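Local coordinates for protein L-amino acid deaminase (Proteus vulgaris, PDB 5I39) that binds FAD and, as a membrane-bound L-amino acid deaminase, probably carries out the flavin-dependent oxidation of L-amino acids, at residues A[102-107]-A[114-119]; A[108-113]-A[194-199]; A[91-96]-A[149-154]; A[270-275]-A[291-296]. All blocks are in the same frame, centred on the assembly; numbering follows the deposited sequence.

Interaction 1: A[102-107]-A[114-119]; sequences RWREMN and TTYRTQ
A single side-chain oxygen, N107 OD1, takes up both the hydroxyl and the backbone N of T114: OG1 at 2.7 Å and N at 2.9 Å. The hydroxyl is tilted only modestly from the amide plane of N107, whereas the backbone N stands above that plane, off the lone-pair directions. T114 OG1 also accepts from Y116 N at 3.0 Å, which closes an ST turn. With chi1 at 64°, OG1 sits between its own backbone N and carbonyl carbon, and from there serves both partners. The other arm of the amide, N107 ND2, makes only a weak bond of 3.4 Å to Y116 O; the same carbonyl accepts a straighter bond (157°) from R117 NH1, while R117 NH2 pairs with D113.

W103 CB rests over the middle of the Y116 ring, 3.4 Å from its centroid and 14° off the normal, a CH-pi contact. The indole and phenol planes are near parallel but slid apart, so little ring overlaps ring. M106 CE covers one face of the buried indole, and W103 NE1 is satisfied by M377 O. At the solvent side R104 CG lies 3.4 Å from T118 OG1, and water 1, in the guanidinium plane at R104 NH1, joins Y116 OH to T118 OG1; D180 is the salt-bridge partner of R104. W103 brings in helix 90-103, its side chain about 7 Å from the FAD, while an ST turn, braced by the side-chain amide of N107, lies between helix 106-110 and strand 117-123.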
loop_
_atom_site.group_PDB
_atom_site.type_symbol
_atom_site.label_atom_id
_atom_site.label_comp_id
_atom_site.label_asym_id
_atom_site.label_seq_id
_atom_site.Cartn_x
_atom_site.Cartn_y
_atom_site.Cartn_z
ATOM N N ARG A 102 7.925 -5.824 -8.943
ATOM C CA ARG A 102 7.487 -7.027 -8.247
ATOM C C ARG A 102 5.980 -7.227 -8.325
ATOM O O ARG A 102 5.517 -8.357 -8.466
ATOM C CB ARG A 102 7.984 -6.996 -6.815
ATOM C CG ARG A 102 9.492 -7.106 -6.816
ATOM C CD ARG A 102 10.087 -6.988 -5.457
ATOM N NE ARG A 102 11.541 -7.052 -5.537
ATOM C CZ ARG A 102 12.334 -7.290 -4.502
ATOM N NH1 ARG A 102 11.817 -7.499 -3.288
ATOM N NH2 ARG A 102 13.650 -7.327 -4.676
ATOM N N TRP A 103 5.207 -6.148 -8.274
ATOM C CA TRP A 103 3.775 -6.276 -8.534
ATOM C C TRP A 103 3.494 -6.799 -9.942
ATOM O O TRP A 103 2.570 -7.589 -10.122
ATOM C CB TRP A 103 3.024 -4.972 -8.271
ATOM C CG TRP A 103 2.656 -4.821 -6.828
ATOM C CD1 TRP A 103 3.236 -3.998 -5.901
ATOM C CD2 TRP A 103 1.636 -5.549 -6.134
ATOM N NE1 TRP A 103 2.634 -4.166 -4.680
ATOM C CE2 TRP A 103 1.645 -5.109 -4.793
ATOM C CE3 TRP A 103 0.702 -6.523 -6.522
ATOM C CZ2 TRP A 103 0.761 -5.614 -3.833
ATOM C CZ3 TRP A 103 -0.179 -7.019 -5.570
ATOM C CH2 TRP A 103 -0.142 -6.564 -4.241
ATOM N N ARG A 104 4.313 -6.416 -10.920
ATOM C CA ARG A 104 4.184 -6.968 -12.276
ATOM C C ARG A 104 4.431 -8.480 -12.357
ATOM O O ARG A 104 4.026 -9.114 -13.322
ATOM C CB ARG A 104 5.101 -6.233 -13.257
ATOM C CG ARG A 104 4.640 -4.822 -13.570
ATOM C CD ARG A 104 5.413 -4.210 -14.717
ATOM N NE ARG A 104 6.787 -3.821 -14.385
ATOM C CZ ARG A 104 7.170 -2.631 -13.920
ATOM N NH1 ARG A 104 6.283 -1.687 -13.631
ATOM N NH2 ARG A 104 8.461 -2.394 -13.726
ATOM N N GLU A 105 5.114 -9.038 -11.362
ATOM C CA GLU A 105 5.304 -10.483 -11.232
ATOM C C GLU A 105 4.225 -11.180 -10.401
ATOM O O GLU A 105 4.228 -12.407 -10.308
ATOM C CB GLU A 105 6.657 -10.755 -10.561
ATOM C CG GLU A 105 7.862 -10.198 -11.310
ATOM C CD GLU A 105 9.157 -10.216 -10.513
ATOM O OE1 GLU A 105 9.124 -10.339 -9.277
ATOM O OE2 GLU A 105 10.222 -10.078 -11.138
HETATM N N MSE A 106 3.315 -10.432 -9.777
HETATM C CA MSE A 106 2.513 -10.984 -8.676
HETATM C C MSE A 106 1.449 -11.957 -9.117
HETATM O O MSE A 106 1.268 -12.986 -8.470
HETATM C CB MSE A 106 1.883 -9.877 -7.835
HETATM C CG MSE A 106 1.477 -10.364 -6.441
HETATM SE SE MSE A 106 3.021 -10.729 -5.282
HETATM C CE MSE A 106 3.560 -8.853 -5.014
ATOM N N ASN A 107 0.721 -11.663 -10.190
ATOM C CA ASN A 107 -0.287 -12.620 -10.658
ATOM C C ASN A 107 0.347 -13.950 -11.059
ATOM O O ASN A 107 -0.215 -15.016 -10.790
ATOM C CB ASN A 107 -1.103 -12.058 -11.818
ATOM C CG ASN A 107 -1.990 -10.897 -11.412
ATOM O OD1 ASN A 107 -2.238 -10.661 -10.231
ATOM N ND2 ASN A 107 -2.491 -10.173 -12.403
ATOM N N THR A 114 -4.641 -10.947 -8.664
ATOM C CA THR A 114 -4.651 -10.023 -7.528
ATOM C C THR A 114 -5.428 -8.738 -7.821
ATOM O O THR A 114 -5.639 -7.942 -6.908
ATOM C CB THR A 114 -3.219 -9.602 -7.143
ATOM O OG1 THR A 114 -2.629 -8.869 -8.227
ATOM C CG2 THR A 114 -2.364 -10.813 -6.786
ATOM N N THR A 115 -5.821 -8.565 -9.090
ATOM C CA THR A 115 -6.288 -7.316 -9.735
ATOM C C THR A 115 -5.163 -6.371 -10.149
ATOM O O THR A 115 -5.447 -5.335 -10.750
ATOM C CB THR A 115 -7.392 -6.524 -8.986
ATOM O OG1 THR A 115 -6.866 -5.898 -7.809
ATOM C CG2 THR A 115 -8.570 -7.411 -8.659
ATOM N N TYR A 116 -3.899 -6.717 -9.895
ATOM C CA TYR A 116 -2.823 -5.837 -10.334
ATOM C C TYR A 116 -2.826 -5.732 -11.855
ATOM O O TYR A 116 -2.908 -6.753 -12.555
ATOM C CB TYR A 116 -1.439 -6.277 -9.870
ATOM C CG TYR A 116 -0.409 -5.192 -10.134
ATOM C CD1 TYR A 116 -0.331 -4.079 -9.307
ATOM C CD2 TYR A 116 0.448 -5.251 -11.232
ATOM C CE1 TYR A 116 0.578 -3.058 -9.541
ATOM C CE2 TYR A 116 1.367 -4.237 -11.476
ATOM C CZ TYR A 116 1.433 -3.148 -10.623
ATOM O OH TYR A 116 2.347 -2.140 -10.823
ATOM N N ARG A 117 -2.739 -4.497 -12.343
ATOM C CA ARG A 117 -2.634 -4.207 -13.767
ATOM C C ARG A 117 -1.576 -3.142 -13.972
ATOM O O ARG A 117 -1.454 -2.220 -13.165
ATOM C CB ARG A 117 -3.958 -3.668 -14.317
ATOM C CG ARG A 117 -5.147 -4.606 -14.182
ATOM C CD ARG A 117 -5.069 -5.777 -15.144
ATOM N NE ARG A 117 -6.243 -6.646 -15.035
ATOM C CZ ARG A 117 -6.402 -7.635 -14.153
ATOM N NH1 ARG A 117 -5.449 -7.935 -13.273
ATOM N NH2 ARG A 117 -7.524 -8.346 -14.163
ATOM N N THR A 118 -0.826 -3.267 -15.061
ATOM C CA THR A 118 0.012 -2.172 -15.538
ATOM C C THR A 118 -0.894 -1.309 -16.410
ATOM O O THR A 118 -1.333 -1.732 -17.480
ATOM C CB THR A 118 1.245 -2.695 -16.280
ATOM O OG1 THR A 118 2.063 -3.412 -15.351
ATOM C CG2 THR A 118 2.070 -1.559 -16.836
ATOM N N GLN A 119 -1.177 -0.113 -15.911
ATOM C CA GLN A 119 -2.291 0.709 -16.372
ATOM C C GLN A 119 -1.888 2.013 -17.052
ATOM O O GLN A 119 -2.488 2.393 -18.061
ATOM C CB GLN A 119 -3.164 1.024 -15.163
ATOM C CG GLN A 119 -4.302 1.986 -15.423
ATOM C CD GLN A 119 -5.168 2.124 -14.201
ATOM O OE1 GLN A 119 -4.712 2.606 -13.165
ATOM N NE2 GLN A 119 -6.417 1.687 -14.300
HETATM O O HOH W 1 3.314 -1.841 -13.381
#

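Interaction 2: A[108-113]-A[194-199]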
loop_
_atom_site.group_PDB
_atom_site.type_symbol
_atom_site.label_atom_id
_atom_site.label_comp_id
_atom_site.label_asym_id
_atom_site.label_seq_id
_atom_site.Cartn_x
_atom_site.Cartn_y
_atom_site.Cartn_z
ATOM N N ALA A 108 1.527 -13.888 -11.671
ATOM C CA ALA A 108 2.267 -15.101 -12.006
ATOM C C ALA A 108 2.797 -15.832 -10.772
ATOM O O ALA A 108 2.909 -17.055 -10.790
ATOM C CB ALA A 108 3.402 -14.781 -12.963
ATOM N N LYS A 109 3.127 -15.087 -9.719
ATOM C CA LYS A 109 3.602 -15.687 -8.469
ATOM C C LYS A 109 2.488 -16.416 -7.716
ATOM O O LYS A 109 2.704 -17.485 -7.163
ATOM C CB LYS A 109 4.241 -14.632 -7.564
ATOM C CG LYS A 109 4.798 -15.216 -6.278
ATOM C CD LYS A 109 5.658 -14.234 -5.515
ATOM C CE LYS A 109 6.217 -14.911 -4.280
ATOM N NZ LYS A 109 7.218 -14.050 -3.604
ATOM N N VAL A 110 1.304 -15.821 -7.673
ATOM C CA VAL A 110 0.183 -16.438 -6.962
ATOM C C VAL A 110 -0.558 -17.432 -7.868
ATOM O O VAL A 110 -1.084 -18.437 -7.395
ATOM C CB VAL A 110 -0.778 -15.369 -6.398
ATOM C CG1 VAL A 110 -1.913 -16.008 -5.611
ATOM C CG2 VAL A 110 -0.020 -14.395 -5.504
ATOM N N GLY A 111 -0.609 -17.141 -9.163
ATOM C CA GLY A 111 -1.425 -17.911 -10.103
ATOM C C GLY A 111 -2.913 -17.619 -9.982
ATOM O O GLY A 111 -3.736 -18.343 -10.540
ATOM N N ILE A 112 -3.246 -16.554 -9.249
ATOM C CA ILE A 112 -4.607 -16.075 -9.048
ATOM C C ILE A 112 -4.534 -14.567 -9.232
ATOM O O ILE A 112 -3.588 -13.920 -8.769
ATOM C CB ILE A 112 -5.141 -16.418 -7.639
ATOM C CG1 ILE A 112 -5.192 -17.944 -7.459
ATOM C CG2 ILE A 112 -6.521 -15.804 -7.407
ATOM C CD1 ILE A 112 -5.518 -18.417 -6.059
ATOM N N ASP A 113 -5.534 -14.010 -9.903
ATOM C CA ASP A 113 -5.558 -12.584 -10.215
ATOM C C ASP A 113 -5.665 -11.753 -8.931
ATOM O O ASP A 113 -6.663 -11.819 -8.219
ATOM C CB ASP A 113 -6.737 -12.302 -11.151
ATOM C CG ASP A 113 -6.732 -10.899 -11.737
ATOM O OD1 ASP A 113 -5.810 -10.091 -11.462
ATOM O OD2 ASP A 113 -7.686 -10.605 -12.497
ATOM N N ALA A 194 -3.292 -12.721 1.304
ATOM C CA ALA A 194 -3.495 -13.455 2.560
ATOM C C ALA A 194 -3.777 -14.941 2.338
ATOM O O ALA A 194 -3.232 -15.788 3.050
ATOM C CB ALA A 194 -4.617 -12.834 3.367
ATOM N N GLU A 195 -4.632 -15.259 1.370
ATOM C CA GLU A 195 -4.926 -16.661 1.053
ATOM C C GLU A 195 -3.667 -17.371 0.565
ATOM O O GLU A 195 -3.419 -18.523 0.918
ATOM C CB GLU A 195 -6.036 -16.781 0.007
ATOM C CG GLU A 195 -7.430 -16.496 0.532
ATOM C CD GLU A 195 -7.913 -17.502 1.554
ATOM O OE1 GLU A 195 -7.089 -18.245 2.126
ATOM O OE2 GLU A 195 -9.136 -17.539 1.786
ATOM N N TYR A 196 -2.873 -16.673 -0.241
ATOM C CA TYR A 196 -1.602 -17.210 -0.708
ATOM C C TYR A 196 -0.647 -17.467 0.462
ATOM O O TYR A 196 -0.035 -18.529 0.538
ATOM C CB TYR A 196 -0.983 -16.263 -1.728
ATOM C CG TYR A 196 0.394 -16.658 -2.207
ATOM C CD1 TYR A 196 0.579 -17.728 -3.082
ATOM C CD2 TYR A 196 1.514 -15.942 -1.799
ATOM C CE1 TYR A 196 1.847 -18.073 -3.533
ATOM C CE2 TYR A 196 2.782 -16.275 -2.239
ATOM C CZ TYR A 196 2.949 -17.337 -3.106
ATOM O OH TYR A 196 4.226 -17.636 -3.531
ATOM N N ALA A 197 -0.555 -16.514 1.387
ATOM C CA ALA A 197 0.276 -16.698 2.577
ATOM C C ALA A 197 -0.146 -17.945 3.358
ATOM O O ALA A 197 0.704 -18.744 3.762
ATOM C CB ALA A 197 0.210 -15.468 3.464
ATOM N N LYS A 198 -1.452 -18.118 3.555
ATOM C CA LYS A 198 -1.969 -19.320 4.217
ATOM C C LYS A 198 -1.596 -20.590 3.454
ATOM O O LYS A 198 -1.171 -21.581 4.056
ATOM C CB LYS A 198 -3.484 -19.247 4.394
ATOM C CG LYS A 198 -3.943 -18.228 5.426
ATOM C CD LYS A 198 -5.449 -18.022 5.391
ATOM C CE LYS A 198 -6.222 -19.243 5.871
ATOM N NZ LYS A 198 -7.676 -19.101 5.605
ATOM N N LYS A 199 -1.733 -20.559 2.134
ATOM C CA LYS A 199 -1.348 -21.692 1.301
ATOM C C LYS A 199 0.141 -22.035 1.440
ATOM O O LYS A 199 0.517 -23.208 1.429
ATOM C CB LYS A 199 -1.701 -21.408 -0.153
ATOM C CG LYS A 199 -1.463 -22.585 -1.082
ATOM C CD LYS A 199 -1.795 -22.226 -2.516
ATOM C CE LYS A 199 -1.214 -23.245 -3.485
ATOM N NZ LYS A 199 -1.723 -24.628 -3.262
HETATM O O HOH W 2 4.317 -19.092 -5.776
#
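K109 meets Y196 with both its backbone and the flank of its side chain. Its carbonyl O accepts from water 2 at 2.7 Å, and the same water lies 2.7 Å from Y196 OH, so one solvent molecule ties the helix backbone to the phenol. The lysine chain is fully extended from a chi1 of -178° onward and crosses the tyrosine at about a right angle, passing the hydroxyl with its methylenes: K109 CE comes to 3.5 Å from Y196 OH. Its ammonium travels past the phenol to a salt bridge with E58.

V110 supplies the apolar half. CG2 sits over one face of the Y196 ring, displaced toward the rim, 4.2 Å from the centroid, while the sister methyl CG1 lies 3.9 Å from Y196 CD1. Both methyls come from the same side of the ring, CG2 over the face and CG1 beside CD1 and CB. V110 and Y196 also have the nearest CA atoms of the two segments, 6.5 Å apart. G111, with phi 75°, is the first residue to leave helical angles.

Y196 thus fills a shallow surface contact in which helix 106-110 lies beside helix 189-199. V110 also touches V192 and M193 on that second helix, and Y196 also touches I54 of helix 47-58, which places the tyrosine among three helices.

Interaction 3: A[91-96]-A[149-154]; sequences ETFLLH and IPFKTR
F93 directs the CE1–CZ edge of its ring at the CD1–CE1 rim of F151, to one side of that ring rather than over its middle. F93 CE1 lies 3.9 Å from F151 CE1, and F93 CZ is the same 3.9 Å from F151 CD1. The ring planes stand at 79° with centroids 5.7 Å apart, an offset edge-to-face (T-shaped) pair in which F93 gives the edge and F151 the face.

Both residues carry CG anti to the backbone N (chi1 175° in F93, -175° in F151), and this sets the reach of each ring. From helix 90-103 the F93 ring reaches across to the loop that runs into strand 153-156, and F151 extends from that loop to meet it. On the side of F151 away from F93, the backbone N of T153 stands over the ring centre, 4.3 Å above the plane.

Helix 128-143 also packs here. W137 lies on F93, I138 and R141 on F151, and R141 makes a cation-pi contact with F93. The loop is tied to the same helix 90-103 a second time, through I149 O and H97 NE2.

With only 67 Å² buried and no polar atom in contact across the two segments, the pair rests on dispersion and on the weak attraction of the slightly positive C-H rim of F93 for the electron-rich face of F151. Such an attraction sets a preferred tilt between rings but permits some sliding, consistent with the offset seen here.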
loop_
_atom_site.group_PDB
_atom_site.type_symbol
_atom_site.label_atom_id
_atom_site.label_comp_id
_atom_site.label_asym_id
_atom_site.label_seq_id
_atom_site.Cartn_x
_atom_site.Cartn_y
_atom_site.Cartn_z
ATOM N N GLU A 91 14.943 8.932 -1.513
ATOM C CA GLU A 91 14.808 8.018 -0.381
ATOM C C GLU A 91 13.879 6.838 -0.688
ATOM O O GLU A 91 14.155 5.718 -0.266
ATOM C CB GLU A 91 14.327 8.769 0.869
ATOM C CG GLU A 91 15.385 9.664 1.520
ATOM C CD GLU A 91 15.669 10.970 0.779
ATOM O OE1 GLU A 91 14.898 11.357 -0.122
ATOM O OE2 GLU A 91 16.676 11.631 1.096
ATOM N N THR A 92 12.798 7.092 -1.426
ATOM C CA THR A 92 11.789 6.066 -1.700
ATOM C C THR A 92 11.615 5.711 -3.176
ATOM O O THR A 92 10.818 4.823 -3.491
ATOM C CB THR A 92 10.425 6.476 -1.119
ATOM O OG1 THR A 92 10.066 7.763 -1.634
ATOM C CG2 THR A 92 10.481 6.517 0.408
ATOM N N PHE A 93 12.362 6.342 -4.083
ATOM C CA PHE A 93 12.146 6.067 -5.497
ATOM C C PHE A 93 12.318 4.581 -5.821
ATOM O O PHE A 93 11.429 3.969 -6.415
ATOM C CB PHE A 93 13.052 6.887 -6.413
ATOM C CG PHE A 93 12.891 6.498 -7.847
ATOM C CD1 PHE A 93 11.814 6.975 -8.585
ATOM C CD2 PHE A 93 13.729 5.554 -8.423
ATOM C CE1 PHE A 93 11.618 6.568 -9.893
ATOM C CE2 PHE A 93 13.535 5.138 -9.729
ATOM C CZ PHE A 93 12.480 5.650 -10.468
ATOM N N LEU A 94 13.456 4.003 -5.452
ATOM C CA LEU A 94 13.708 2.600 -5.796
ATOM C C LEU A 94 12.747 1.646 -5.086
ATOM O O LEU A 94 12.335 0.642 -5.650
ATOM C CB LEU A 94 15.166 2.214 -5.550
ATOM C CG LEU A 94 16.157 2.795 -6.563
ATOM C CD1 LEU A 94 17.576 2.482 -6.122
ATOM C CD2 LEU A 94 15.925 2.280 -7.981
ATOM N N LEU A 95 12.368 1.976 -3.860
ATOM C CA LEU A 95 11.356 1.205 -3.158
ATOM C C LEU A 95 10.073 1.087 -4.004
ATOM O O LEU A 95 9.475 0.015 -4.104
ATOM C CB LEU A 95 11.076 1.858 -1.806
ATOM C CG LEU A 95 10.244 1.076 -0.799
ATOM C CD1 LEU A 95 10.987 -0.140 -0.275
ATOM C CD2 LEU A 95 9.881 1.988 0.355
ATOM N N HIS A 96 9.688 2.192 -4.636
ATOM C CA HIS A 96 8.515 2.214 -5.514
ATOM C C HIS A 96 8.755 1.610 -6.895
ATOM O O HIS A 96 7.898 0.903 -7.423
ATOM C CB HIS A 96 7.998 3.638 -5.640
ATOM C CG HIS A 96 7.347 4.127 -4.395
ATOM N ND1 HIS A 96 6.133 4.769 -4.402
ATOM C CD2 HIS A 96 7.712 4.020 -3.098
ATOM C CE1 HIS A 96 5.788 5.062 -3.163
ATOM N NE2 HIS A 96 6.725 4.611 -2.351
ATOM N N ILE A 149 15.903 -1.997 -14.152
ATOM C CA ILE A 149 14.478 -1.997 -14.499
ATOM C C ILE A 149 14.213 -0.689 -15.264
ATOM O O ILE A 149 14.463 0.387 -14.714
ATOM C CB ILE A 149 13.587 -2.062 -13.242
ATOM C CG1 ILE A 149 13.796 -3.388 -12.500
ATOM C CG2 ILE A 149 12.111 -1.905 -13.601
ATOM C CD1 ILE A 149 13.403 -3.329 -11.040
ATOM N N PRO A 150 13.729 -0.762 -16.524
ATOM C CA PRO A 150 13.553 0.473 -17.291
ATOM C C PRO A 150 12.570 1.467 -16.670
ATOM O O PRO A 150 11.530 1.064 -16.153
ATOM C CB PRO A 150 13.046 -0.034 -18.644
ATOM C CG PRO A 150 13.667 -1.382 -18.776
ATOM C CD PRO A 150 13.596 -1.951 -17.391
ATOM N N PHE A 151 12.919 2.746 -16.735
ATOM C CA PHE A 151 12.092 3.853 -16.271
ATOM C C PHE A 151 11.172 4.239 -17.419
ATOM O O PHE A 151 11.624 4.351 -18.560
ATOM C CB PHE A 151 13.043 4.996 -15.902
ATOM C CG PHE A 151 12.401 6.213 -15.277
ATOM C CD1 PHE A 151 11.467 6.109 -14.246
ATOM C CD2 PHE A 151 12.818 7.487 -15.665
ATOM C CE1 PHE A 151 10.932 7.248 -13.657
ATOM C CE2 PHE A 151 12.288 8.623 -15.075
ATOM C CZ PHE A 151 11.347 8.503 -14.069
ATOM N N LYS A 152 9.882 4.429 -17.126
ATOM C CA LYS A 152 8.862 4.624 -18.172
ATOM C C LYS A 152 7.971 5.849 -17.964
ATOM O O LYS A 152 6.839 5.894 -18.443
ATOM C CB LYS A 152 8.027 3.342 -18.328
ATOM C CG LYS A 152 8.877 2.140 -18.731
ATOM C CD LYS A 152 8.151 1.120 -19.590
ATOM C CE LYS A 152 9.134 0.168 -20.271
ATOM N NZ LYS A 152 9.394 0.503 -21.698
ATOM N N THR A 153 8.518 6.869 -17.314
ATOM C CA THR A 153 7.794 8.106 -17.042
ATOM C C THR A 153 8.318 9.214 -17.941
ATOM O O THR A 153 9.530 9.406 -18.059
ATOM C CB THR A 153 7.940 8.486 -15.573
ATOM O OG1 THR A 153 7.437 7.399 -14.795
ATOM C CG2 THR A 153 7.158 9.741 -15.240
ATOM N N ARG A 154 7.401 9.949 -18.563
ATOM C CA ARG A 154 7.771 10.956 -19.547
ATOM C C ARG A 154 6.633 11.937 -19.768
ATOM O O ARG A 154 5.468 11.638 -19.480
ATOM C CB ARG A 154 8.168 10.283 -20.864
ATOM C CG ARG A 154 7.093 9.399 -21.470
ATOM C CD ARG A 154 7.628 8.548 -22.611
ATOM N NE ARG A 154 6.625 7.548 -22.962
ATOM C CZ ARG A 154 5.564 7.757 -23.742
ATOM N NH1 ARG A 154 5.372 8.921 -24.360
ATOM N NH2 ARG A 154 4.695 6.768 -23.933
#

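Interaction 4: A[270-275]-A[291-296]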
loop_
_atom_site.group_PDB
_atom_site.type_symbol
_atom_site.label_atom_id
_atom_site.label_comp_id
_atom_site.label_asym_id
_atom_site.label_seq_id
_atom_site.Cartn_x
_atom_site.Cartn_y
_atom_site.Cartn_z
ATOM N N PRO A 270 -19.359 2.664 -20.866
ATOM C CA PRO A 270 -18.718 2.255 -22.120
ATOM C C PRO A 270 -17.861 3.348 -22.783
ATOM O O PRO A 270 -17.005 3.026 -23.606
ATOM C CB PRO A 270 -19.902 1.862 -23.015
ATOM C CG PRO A 270 -21.072 2.587 -22.459
ATOM C CD PRO A 270 -20.828 2.723 -20.986
ATOM N N THR A 271 -18.089 4.613 -22.423
ATOM C CA THR A 271 -17.336 5.746 -22.976
ATOM C C THR A 271 -16.309 6.363 -22.014
ATOM O O THR A 271 -15.663 7.353 -22.362
ATOM C CB THR A 271 -18.295 6.855 -23.456
ATOM O OG1 THR A 271 -19.116 7.285 -22.366
ATOM C CG2 THR A 271 -19.177 6.356 -24.597
ATOM N N ALA A 272 -16.147 5.789 -20.822
ATOM C CA ALA A 272 -15.112 6.240 -19.885
ATOM C C ALA A 272 -13.724 6.017 -20.502
ATOM O O ALA A 272 -13.546 5.099 -21.303
ATOM C CB ALA A 272 -15.232 5.504 -18.562
ATOM N N PRO A 273 -12.737 6.861 -20.139
ATOM C CA PRO A 273 -11.456 6.820 -20.850
ATOM C C PRO A 273 -10.481 5.722 -20.419
ATOM O O PRO A 273 -9.464 5.536 -21.084
ATOM C CB PRO A 273 -10.857 8.192 -20.548
ATOM C CG PRO A 273 -11.383 8.529 -19.202
ATOM C CD PRO A 273 -12.764 7.937 -19.129
ATOM N N GLY A 274 -10.769 5.015 -19.326
ATOM C CA GLY A 274 -9.817 4.060 -18.774
ATOM C C GLY A 274 -8.685 4.754 -18.051
ATOM O O GLY A 274 -8.622 5.983 -17.979
ATOM N N GLY A 275 -7.786 3.943 -17.510
ATOM C CA GLY A 275 -6.545 4.437 -16.951
ATOM C C GLY A 275 -6.672 5.117 -15.603
ATOM O O GLY A 275 -7.672 4.980 -14.894
ATOM N N GLY A 291 -13.842 -2.680 -14.344
ATOM C CA GLY A 291 -14.429 -1.546 -15.058
ATOM C C GLY A 291 -15.152 -0.523 -14.200
ATOM O O GLY A 291 -15.634 0.473 -14.727
ATOM N N THR A 292 -15.243 -0.752 -12.890
ATOM C CA THR A 292 -15.668 0.297 -11.964
ATOM C C THR A 292 -14.526 1.311 -11.842
ATOM O O THR A 292 -13.407 1.054 -12.299
ATOM C CB THR A 292 -16.053 -0.269 -10.581
ATOM O OG1 THR A 292 -14.937 -0.950 -9.999
ATOM C CG2 THR A 292 -17.240 -1.230 -10.696
ATOM N N TYR A 293 -14.812 2.461 -11.239
ATOM C CA TYR A 293 -13.825 3.531 -11.088
ATOM C C TYR A 293 -13.702 4.003 -9.653
ATOM O O TYR A 293 -14.688 4.430 -9.038
ATOM C CB TYR A 293 -14.168 4.726 -11.981
ATOM C CG TYR A 293 -13.765 4.532 -13.419
ATOM C CD1 TYR A 293 -14.527 3.738 -14.273
ATOM C CD2 TYR A 293 -12.613 5.130 -13.930
ATOM C CE1 TYR A 293 -14.159 3.546 -15.596
ATOM C CE2 TYR A 293 -12.235 4.947 -15.252
ATOM C CZ TYR A 293 -13.010 4.154 -16.080
ATOM O OH TYR A 293 -12.633 3.975 -17.390
ATOM N N ALA A 294 -12.478 3.946 -9.143
ATOM C CA ALA A 294 -12.124 4.587 -7.893
ATOM C C ALA A 294 -11.942 6.080 -8.143
ATOM O O ALA A 294 -11.402 6.482 -9.169
ATOM C CB ALA A 294 -10.844 3.982 -7.350
ATOM N N THR A 295 -12.405 6.895 -7.204
ATOM C CA THR A 295 -12.240 8.348 -7.280
ATOM C C THR A 295 -12.308 8.942 -5.879
ATOM O O THR A 295 -12.751 8.290 -4.949
ATOM C CB THR A 295 -13.311 8.995 -8.197
ATOM O OG1 THR A 295 -13.111 10.413 -8.270
ATOM C CG2 THR A 295 -14.728 8.715 -7.700
ATOM N N SER A 296 -11.885 10.192 -5.747
ATOM C CA SER A 296 -11.932 10.908 -4.467
ATOM C C SER A 296 -11.571 12.370 -4.692
ATOM O O SER A 296 -10.839 12.663 -5.626
ATOM C CB SER A 296 -10.941 10.284 -3.480
ATOM O OG SER A 296 -10.679 11.126 -2.375
#
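Y293 reaches from strand 293-295 to the loop 270-275, and its hydroxyl meets the backbone there. Strand 293-295 belongs to the large mixed beta sheet of this flavoprotein, lying antiparallel between strands 257-266 and 283-287, and the loop leads from the first of these toward strand 276-279. The chain enters the strand through G291 and T292.

At Y293 the side chain turns toward the loop. Its CG lies anti to the carbonyl carbon, beside the backbone N (chi1 -80°), which carries the ring across to A272 and G274. A272 CB packs obliquely against the phenol end, 3.6 Å from Y293 CZ and 3.2 Å from Y293 OH, a close fit for a methyl beside an oxygen. F335 meets the same ring edge-to-face and also touches A272, so the loop and the tyrosine have this aromatic neighbour in common. One residue on, A294 packs on Y80, a residue that binds FAD.

Returning to the loop, G274 has a positive phi and brings its N-H to the edge of the phenol, near the ring plane. The resulting bond from G274 N to Y293 OH is 2.9 Å long but bent, with an N-H...O angle of 130°, while G274 CA lies 3.1 Å from the same oxygen.

Interactions 1 and 2 share helix 106-110; their centres are 12 Å apart, they touch where N107 meets I112 and D113, and their segments alternate along the chain. Interaction 1 is nested within the loop closed by interaction 3. Those two use helix 90-103 and meet through R104 and I149, with centres 16 Å apart. Interaction 4 follows later in sequence; Q119 touches G275, and interactions 1, 3 and 4 all reach the same mixed sheet. Interaction 2 lies 25 to 27 Å from interactions 3 and 4, centre to centre, with no touch. Interaction 1 is therefore the hub, linking the helices near the FAD to the sheet.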